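Predicted protease of the collagenase family (Methanopyrus kandleri, PDB 5D88) is probably a peptidase of the U32 family, built as a TIM barrel that pairs into a dimer and binds zinc. Local coordinates at residues S170-V175 with E236-L241; N205-A210 with R221-E226; A121-V126 with W152-L157. All blocks are in the same frame, centred on the assembly; numbering follows the deposited sequence.

Contact 1: residues S170-V175 with E236-L241; sequences SNEEEV and EVREEL
The guanidinium group of Arg238 spreads over Leu241 and reaches to the start of helix 172-181: CD2 of Leu241 lies under one face, offset toward the rim, and at the edge, near the plane, stands the carbonyl oxygen of Ser170. Also at the edge, in plane, Glu240 OE2 is gripped side-on by Arg238 NE at 2.9 Å in a nearly straight bond and by Arg238 NH2 at 3.3 Å in a more bent one. This salt bridge inside the 236-241 loop fixes the rotation of the group, while Arg238 NH1 makes a van der Waals contact with Glu172 CB at 3.5 Å. Leu241 is the apolar centre: Leu241 CD1 rests on the backbone of the helix start, 3.9 Å from Glu172 CA, and Leu241 CB meets Val175 CG1. The Glu172 chain crosses Leu241 at about a right angle and, bent at chi2 (-95°), carries its carboxylate off to Ser176. No hydrogen bond runs directly between the two segments; one water bridges Ser170 OG and Glu236 O. Asn171 caps the helix, its OD1 accepting from Glu174 N at 3.1 Å. The contact lies at the protein surface, continued by backbone bonding between Arg238 and Asn169. Inward, Val175 packs on Leu186 and Val237 on Thr188 and Val190, so helix 172-181 and the loop before strand 244-247 both lie against barrel strand 185-190.

Contact 2: residues N205-A210 with R221-E226; sequences NLFSHA and RNNPYE. With ZN (zinc ion), chain B.
Leu206, on one face of helix 200-213, meets a turn of the 221-226 loop, their nearest CA atoms being 8.5 Å apart at Leu206 and Asn223. The helix runs through all of 205-210, whereas the loop folds into a type I beta turn from Asn223 to Glu226, closed by a weak backbone bond. Within it Asn223 forms an Asx turn: Asn223 OD1 accepts from Tyr225 N at 2.9 Å, the donor standing well above the carbonyl plane. With CG of Asn223 anti to the backbone N (chi1 178°), the amide reaches toward the helix. Asn223 OD1 comes 3.8 Å from Leu206 CD2, and Asn223 ND2, which bonds to Glu203, lies 3.7 Å from Phe207 CE1, in plane at the ring edge. The Phe207 ring and this amide are turned 68° against each other. Leu206 CD2 also touches Pro224 CD at 4.1 Å and, at the ring edge, Tyr225 CD2 at 4.0 Å; Pro224 CG lies over one face of that ring, toward the rim. Tyr225 OH bonds to Asp122 of the second subunit, and Leu206 packs on Leu94 of that subunit. Along the helix, His209 NE2 binds zinc at 2.0 Å, with Cys88 and, from the second subunit, Cys88 and His209 as the other ligands; His209 ND1 is hydrogen-bonded to Glu213 OE2, which probably steadies the ring's rotation. Leu206 packing and the Asn223-Glu203 bond thus hold loop to helix, while the metal ties the two subunits together from the same helix.

Contact 3: residues A121-V126 with W152-L157; sequences ADPYLV and WHFERL
Phe154 drives its ring edge toward the start of helix 123-132, where packing is closest. Phe154 CE1 lies 3.6 Å from the carbonyl oxygen of Ala121, near the ring plane, and Phe154 CZ approaches Pro123 CG. Val126 crosses the ring at about a right angle, placing Val126 CG2 4.0 Å from Phe154 CD1, again at the edge. One helical turn on, Leu157 fills the rest of the seam: Leu157 CD1 presses on Pro123 CB at 3.6 Å, and Leu157 CB meets Val126 CG1 at 3.9 Å. The two methyls of Val126 are thereby divided, since chi1 of 173° sends CG1 to Leu157 and CG2 to Phe154. Cutting Phe154 back to an alanine removes the ring and would probably leave a gap between Val126, Pro123 and the Ala121 carbonyl. Against this buried seam stand the exposed Arg156 and the partly exposed His153 and Trp152. Arg156 NH2 bonds to His153 ND1 at 3.0 Å, almost straight and in both planes, and also reaches Met228 O of the second subunit, while Trp152 CE3 lies over the centre of the His153 ring. Asp122, the N-cap, takes Tyr124 N on OD1 and bonds His93 through OD2. Side-chain packing across the seam is apolar, with no hydrogen bond between the two segments, and joins neighbouring barrel helices packed against strand 136-139, whose Val137 and Val139 touch Val126 and Phe154.

The three contacts hold different parts of one TIM barrel. Contact 3 joins two successive outer helices, contact 1 fastens the next helix to the loop before the last barrel strand, and both segments of contact 2 fall between the two segments of contact 1. Contacts 2 and 3 come within about 7 Å at their nearest atoms, and both touch the second subunit; Tyr225 of one chain bonds to Asp122 of the other, linking them across the dimer. Contact 2 carries the zinc ligand His209, and the side chain of Ala121 in contact 3 is about 12 Å from a zinc ion. Contact 1, its centre 31 Å from that of contact 2, lies away from the metal.

Contact 1: residues S170-V175 with E236-L241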
# COMPACT_ATOMS: atom_id res chain seq x y z
N SER A 170 6.99 20.28 -5.68
CA SER A 170 7.02 21.73 -5.84
C SER A 170 6.40 22.44 -4.64
O SER A 170 6.05 23.62 -4.75
CB SER A 170 6.28 22.17 -7.12
OG SER A 170 6.95 21.76 -8.29
N ASN A 171 6.29 21.76 -3.51
CA ASN A 171 5.51 22.26 -2.38
C ASN A 171 6.48 22.75 -1.30
O ASN A 171 6.92 21.97 -0.45
CB ASN A 171 4.56 21.19 -1.86
CG ASN A 171 3.51 21.75 -0.93
OD1 ASN A 171 3.77 22.69 -0.19
ND2 ASN A 171 2.32 21.18 -0.96
N GLU A 172 6.78 24.05 -1.32
CA GLU A 172 7.77 24.57 -0.38
C GLU A 172 7.31 24.41 1.06
O GLU A 172 8.09 24.02 1.93
CB GLU A 172 8.07 26.04 -0.68
CG GLU A 172 9.18 26.63 0.19
CD GLU A 172 8.66 27.37 1.44
OE1 GLU A 172 7.75 28.22 1.31
OE2 GLU A 172 9.18 27.09 2.55
N GLU A 173 6.03 24.71 1.33
CA GLU A 173 5.51 24.66 2.69
C GLU A 173 5.63 23.26 3.27
O GLU A 173 6.06 23.08 4.41
CB GLU A 173 4.05 25.11 2.68
CG GLU A 173 3.40 25.28 4.03
CD GLU A 173 1.88 25.47 3.90
OE1 GLU A 173 1.16 24.45 3.86
OE2 GLU A 173 1.42 26.63 3.82
N GLU A 174 5.23 22.25 2.50
CA GLU A 174 5.21 20.90 3.03
C GLU A 174 6.61 20.31 3.11
O GLU A 174 6.94 19.60 4.07
CB GLU A 174 4.26 20.03 2.21
CG GLU A 174 2.81 20.46 2.42
CD GLU A 174 1.77 19.64 1.67
OE1 GLU A 174 2.06 18.50 1.25
OE2 GLU A 174 0.64 20.15 1.49
N VAL A 175 7.48 20.62 2.14
CA VAL A 175 8.85 20.16 2.27
C VAL A 175 9.52 20.82 3.46
O VAL A 175 10.28 20.19 4.20
CB VAL A 175 9.63 20.40 0.96
CG1 VAL A 175 11.13 20.15 1.16
CG2 VAL A 175 9.08 19.49 -0.13
N GLU A 236 7.11 18.16 -12.81
CA GLU A 236 7.61 19.43 -12.34
C GLU A 236 8.31 19.24 -11.01
O GLU A 236 7.96 18.36 -10.22
CB GLU A 236 6.46 20.42 -12.19
CG GLU A 236 5.63 20.60 -13.46
CD GLU A 236 6.23 21.61 -14.41
OE1 GLU A 236 7.15 22.35 -14.00
OE2 GLU A 236 5.78 21.67 -15.58
N VAL A 237 9.32 20.07 -10.75
CA VAL A 237 10.03 19.97 -9.49
C VAL A 237 10.67 21.31 -9.18
O VAL A 237 11.01 22.08 -10.08
CB VAL A 237 11.09 18.85 -9.54
CG1 VAL A 237 12.06 19.11 -10.68
CG2 VAL A 237 11.79 18.71 -8.20
N ARG A 238 10.86 21.57 -7.90
CA ARG A 238 11.61 22.72 -7.42
C ARG A 238 12.88 22.16 -6.76
O ARG A 238 12.88 21.79 -5.58
CB ARG A 238 10.76 23.55 -6.47
CG ARG A 238 9.76 24.41 -7.24
CD ARG A 238 8.94 25.27 -6.32
NE ARG A 238 9.80 26.21 -5.61
CZ ARG A 238 9.40 26.95 -4.58
NH1 ARG A 238 8.15 26.86 -4.13
NH2 ARG A 238 10.26 27.79 -4.00
N GLU A 239 13.96 22.09 -7.55
CA GLU A 239 15.13 21.36 -7.09
C GLU A 239 15.77 22.02 -5.89
O GLU A 239 16.41 21.34 -5.08
CB GLU A 239 16.17 21.24 -8.20
CG GLU A 239 15.75 20.34 -9.33
CD GLU A 239 16.90 20.06 -10.27
OE1 GLU A 239 18.02 20.55 -10.02
OE2 GLU A 239 16.67 19.32 -11.26
N GLU A 240 15.63 23.34 -5.77
CA GLU A 240 16.23 24.07 -4.66
C GLU A 240 15.69 23.61 -3.31
O GLU A 240 16.30 23.92 -2.28
CB GLU A 240 16.02 25.59 -4.84
CG GLU A 240 14.58 26.10 -4.66
CD GLU A 240 13.71 25.98 -5.91
OE1 GLU A 240 14.10 25.28 -6.88
OE2 GLU A 240 12.62 26.58 -5.93
N LEU A 241 14.56 22.88 -3.29
CA LEU A 241 14.02 22.39 -2.03
C LEU A 241 14.69 21.12 -1.56
O LEU A 241 14.45 20.68 -0.43
CB LEU A 241 12.52 22.10 -2.16
CG LEU A 241 11.60 23.21 -2.71
CD1 LEU A 241 10.13 22.75 -2.82
CD2 LEU A 241 11.72 24.41 -1.83
O HOH W 1 5.70 19.35 -8.76

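Contact 2: residues N205-A210 with R221-E226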
# COMPACT_ATOMS: atom_id res chain seq x y z
N ASN A 205 2.13 -2.81 -5.52
CA ASN A 205 2.13 -4.10 -4.83
C ASN A 205 2.25 -5.24 -5.84
O ASN A 205 2.99 -6.20 -5.63
CB ASN A 205 0.84 -4.27 -4.01
CG ASN A 205 0.85 -3.51 -2.68
OD1 ASN A 205 1.89 -3.04 -2.19
ND2 ASN A 205 -0.33 -3.43 -2.07
N LEU A 206 1.49 -5.15 -6.94
CA LEU A 206 1.53 -6.18 -7.98
C LEU A 206 2.94 -6.31 -8.56
O LEU A 206 3.47 -7.42 -8.68
CB LEU A 206 0.53 -5.85 -9.08
CG LEU A 206 0.47 -6.85 -10.25
CD1 LEU A 206 -0.04 -8.21 -9.80
CD2 LEU A 206 -0.38 -6.26 -11.39
N PHE A 207 3.54 -5.20 -8.98
CA PHE A 207 4.88 -5.31 -9.56
C PHE A 207 5.92 -5.77 -8.54
O PHE A 207 6.90 -6.42 -8.90
CB PHE A 207 5.30 -3.99 -10.20
CG PHE A 207 4.83 -3.83 -11.60
CD1 PHE A 207 3.50 -3.57 -11.87
CD2 PHE A 207 5.72 -3.96 -12.66
CE1 PHE A 207 3.05 -3.41 -13.17
CE2 PHE A 207 5.28 -3.79 -13.99
CZ PHE A 207 3.94 -3.53 -14.24
N SER A 208 5.73 -5.43 -7.26
CA SER A 208 6.64 -5.88 -6.21
C SER A 208 6.76 -7.39 -6.23
O SER A 208 7.84 -7.95 -5.99
CB SER A 208 6.15 -5.44 -4.82
OG SER A 208 6.19 -4.02 -4.64
N HIS A 209 5.63 -8.07 -6.44
CA HIS A 209 5.59 -9.52 -6.49
C HIS A 209 6.06 -10.05 -7.83
O HIS A 209 6.81 -11.03 -7.90
CB HIS A 209 4.17 -10.00 -6.22
CG HIS A 209 3.79 -10.00 -4.78
ND1 HIS A 209 4.06 -11.05 -3.94
CD2 HIS A 209 3.11 -9.09 -4.04
CE1 HIS A 209 3.58 -10.78 -2.73
NE2 HIS A 209 3.00 -9.60 -2.77
N ALA A 210 5.64 -9.41 -8.92
CA ALA A 210 6.00 -9.89 -10.24
C ALA A 210 7.51 -9.96 -10.39
O ALA A 210 8.07 -10.97 -10.83
CB ALA A 210 5.38 -8.99 -11.30
N ARG A 221 -1.88 -7.54 -21.56
CA ARG A 221 -2.44 -8.88 -21.37
C ARG A 221 -2.87 -9.18 -19.94
O ARG A 221 -3.93 -9.77 -19.76
CB ARG A 221 -1.43 -9.95 -21.81
CG ARG A 221 -1.18 -9.97 -23.30
CD ARG A 221 -0.32 -11.14 -23.71
NE ARG A 221 -0.44 -11.35 -25.15
CZ ARG A 221 0.21 -10.64 -26.06
NH1 ARG A 221 1.05 -9.68 -25.69
NH2 ARG A 221 0.02 -10.89 -27.35
N ASN A 222 -2.08 -8.83 -18.91
CA ASN A 222 -2.43 -9.33 -17.58
C ASN A 222 -2.18 -8.33 -16.44
O ASN A 222 -2.07 -8.75 -15.27
CB ASN A 222 -1.66 -10.63 -17.28
CG ASN A 222 -0.17 -10.41 -17.16
OD1 ASN A 222 0.35 -9.38 -17.55
ND2 ASN A 222 0.52 -11.39 -16.61
N ASN A 223 -2.10 -7.03 -16.73
CA ASN A 223 -2.08 -6.03 -15.66
C ASN A 223 -3.47 -5.41 -15.56
O ASN A 223 -3.85 -4.63 -16.44
CB ASN A 223 -1.04 -4.95 -15.94
CG ASN A 223 -1.04 -3.85 -14.86
OD1 ASN A 223 -1.83 -3.88 -13.93
ND2 ASN A 223 -0.13 -2.90 -14.99
N PRO A 224 -4.25 -5.72 -14.53
CA PRO A 224 -5.63 -5.22 -14.49
C PRO A 224 -5.73 -3.73 -14.21
O PRO A 224 -6.79 -3.14 -14.44
CB PRO A 224 -6.27 -6.04 -13.37
CG PRO A 224 -5.12 -6.41 -12.48
CD PRO A 224 -3.93 -6.57 -13.37
N TYR A 225 -4.66 -3.13 -13.70
CA TYR A 225 -4.64 -1.72 -13.36
C TYR A 225 -4.27 -0.85 -14.55
O TYR A 225 -4.59 0.34 -14.56
CB TYR A 225 -3.64 -1.50 -12.19
CG TYR A 225 -3.94 -2.40 -11.02
CD1 TYR A 225 -5.13 -2.30 -10.32
CD2 TYR A 225 -3.05 -3.38 -10.63
CE1 TYR A 225 -5.44 -3.18 -9.28
CE2 TYR A 225 -3.35 -4.25 -9.58
CZ TYR A 225 -4.55 -4.13 -8.92
OH TYR A 225 -4.85 -4.99 -7.89
N GLU A 226 -3.67 -1.44 -15.59
CA GLU A 226 -3.22 -0.65 -16.74
C GLU A 226 -4.37 0.10 -17.43
O GLU A 226 -4.22 1.31 -17.69
CB GLU A 226 -2.46 -1.59 -17.69
CG GLU A 226 -2.11 -1.09 -19.10
CD GLU A 226 -1.05 0.00 -19.18
OE1 GLU A 226 -0.09 0.04 -18.38
OE2 GLU A 226 -1.19 0.82 -20.12
ZN ZN B . 1.71 -8.76 -1.43

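Contact 3: residues A121-V126 with W152-L157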
# COMPACT_ATOMS: atom_id res chain seq x y z
N ALA A 121 11.53 0.62 0.35
CA ALA A 121 10.30 1.13 0.94
C ALA A 121 9.93 0.48 2.27
O ALA A 121 9.37 1.15 3.13
CB ALA A 121 9.15 0.93 -0.03
N ASP A 122 10.19 -0.80 2.42
CA ASP A 122 9.68 -1.55 3.56
C ASP A 122 10.37 -1.08 4.83
O ASP A 122 11.60 -1.13 4.91
CB ASP A 122 9.92 -3.03 3.28
CG ASP A 122 9.30 -3.97 4.32
OD1 ASP A 122 8.95 -3.57 5.42
OD2 ASP A 122 9.17 -5.18 3.99
N PRO A 123 9.63 -0.59 5.82
CA PRO A 123 10.25 -0.14 7.08
C PRO A 123 11.13 -1.18 7.75
O PRO A 123 12.11 -0.85 8.44
CB PRO A 123 9.03 0.17 7.96
CG PRO A 123 7.90 0.32 7.09
CD PRO A 123 8.17 -0.43 5.82
N TYR A 124 10.78 -2.45 7.61
CA TYR A 124 11.60 -3.48 8.24
C TYR A 124 12.97 -3.55 7.58
O TYR A 124 13.99 -3.74 8.26
CB TYR A 124 10.86 -4.81 8.16
CG TYR A 124 11.54 -5.99 8.77
CD1 TYR A 124 12.09 -5.94 10.04
CD2 TYR A 124 11.58 -7.20 8.09
CE1 TYR A 124 12.67 -7.07 10.61
CE2 TYR A 124 12.18 -8.31 8.64
CZ TYR A 124 12.72 -8.24 9.89
OH TYR A 124 13.30 -9.36 10.43
N LEU A 125 13.02 -3.41 6.24
CA LEU A 125 14.30 -3.38 5.55
C LEU A 125 15.13 -2.17 5.95
O LEU A 125 16.36 -2.26 6.05
CB LEU A 125 14.11 -3.39 4.04
CG LEU A 125 14.20 -4.75 3.40
CD1 LEU A 125 13.11 -5.67 3.98
CD2 LEU A 125 14.07 -4.55 1.91
N VAL A 126 14.48 -1.01 6.09
CA VAL A 126 15.19 0.18 6.56
C VAL A 126 15.91 -0.14 7.86
O VAL A 126 17.10 0.17 8.04
CB VAL A 126 14.21 1.36 6.76
CG1 VAL A 126 14.90 2.55 7.42
CG2 VAL A 126 13.60 1.79 5.42
N TRP A 152 9.60 11.37 10.08
CA TRP A 152 10.27 11.20 11.37
C TRP A 152 10.37 9.73 11.75
O TRP A 152 11.40 9.28 12.28
CB TRP A 152 9.52 12.00 12.44
CG TRP A 152 10.20 11.97 13.78
CD1 TRP A 152 11.20 12.81 14.22
CD2 TRP A 152 9.96 11.05 14.84
NE1 TRP A 152 11.57 12.46 15.49
CE2 TRP A 152 10.83 11.38 15.89
CE3 TRP A 152 9.09 9.97 15.01
CZ2 TRP A 152 10.86 10.68 17.09
CZ3 TRP A 152 9.12 9.28 16.20
CH2 TRP A 152 9.99 9.64 17.22
N HIS A 153 9.33 8.94 11.48
CA HIS A 153 9.41 7.53 11.80
C HIS A 153 10.42 6.81 10.92
O HIS A 153 11.15 5.94 11.42
CB HIS A 153 8.02 6.91 11.69
CG HIS A 153 7.14 7.27 12.86
ND1 HIS A 153 7.19 6.60 14.06
CD2 HIS A 153 6.22 8.25 13.02
CE1 HIS A 153 6.33 7.13 14.91
NE2 HIS A 153 5.73 8.14 14.30
N PHE A 154 10.51 7.16 9.63
CA PHE A 154 11.52 6.51 8.80
C PHE A 154 12.93 6.91 9.23
O PHE A 154 13.85 6.08 9.20
CB PHE A 154 11.28 6.82 7.32
CG PHE A 154 10.37 5.85 6.64
CD1 PHE A 154 10.82 4.60 6.23
CD2 PHE A 154 9.05 6.17 6.42
CE1 PHE A 154 9.97 3.72 5.59
CE2 PHE A 154 8.21 5.29 5.79
CZ PHE A 154 8.66 4.06 5.38
N GLU A 155 13.12 8.15 9.66
CA GLU A 155 14.41 8.56 10.20
C GLU A 155 14.77 7.74 11.43
O GLU A 155 15.89 7.24 11.57
CB GLU A 155 14.39 10.05 10.53
CG GLU A 155 15.69 10.54 11.19
CD GLU A 155 15.67 12.04 11.49
OE1 GLU A 155 14.83 12.49 12.29
OE2 GLU A 155 16.51 12.76 10.90
N ARG A 156 13.80 7.58 12.34
CA ARG A 156 14.02 6.83 13.57
C ARG A 156 14.39 5.38 13.28
O ARG A 156 15.22 4.80 13.99
CB ARG A 156 12.79 6.92 14.46
CG ARG A 156 13.00 6.34 15.86
CD ARG A 156 11.77 6.47 16.77
NE ARG A 156 10.54 6.08 16.10
CZ ARG A 156 10.14 4.82 15.92
NH1 ARG A 156 10.88 3.80 16.36
NH2 ARG A 156 9.00 4.57 15.29
N LEU A 157 13.83 4.81 12.21
CA LEU A 157 14.16 3.44 11.83
C LEU A 157 15.54 3.33 11.20
O LEU A 157 16.07 2.22 11.12
CB LEU A 157 13.13 2.88 10.86
CG LEU A 157 11.73 2.62 11.41
CD1 LEU A 157 10.84 2.30 10.22
CD2 LEU A 157 11.70 1.47 12.43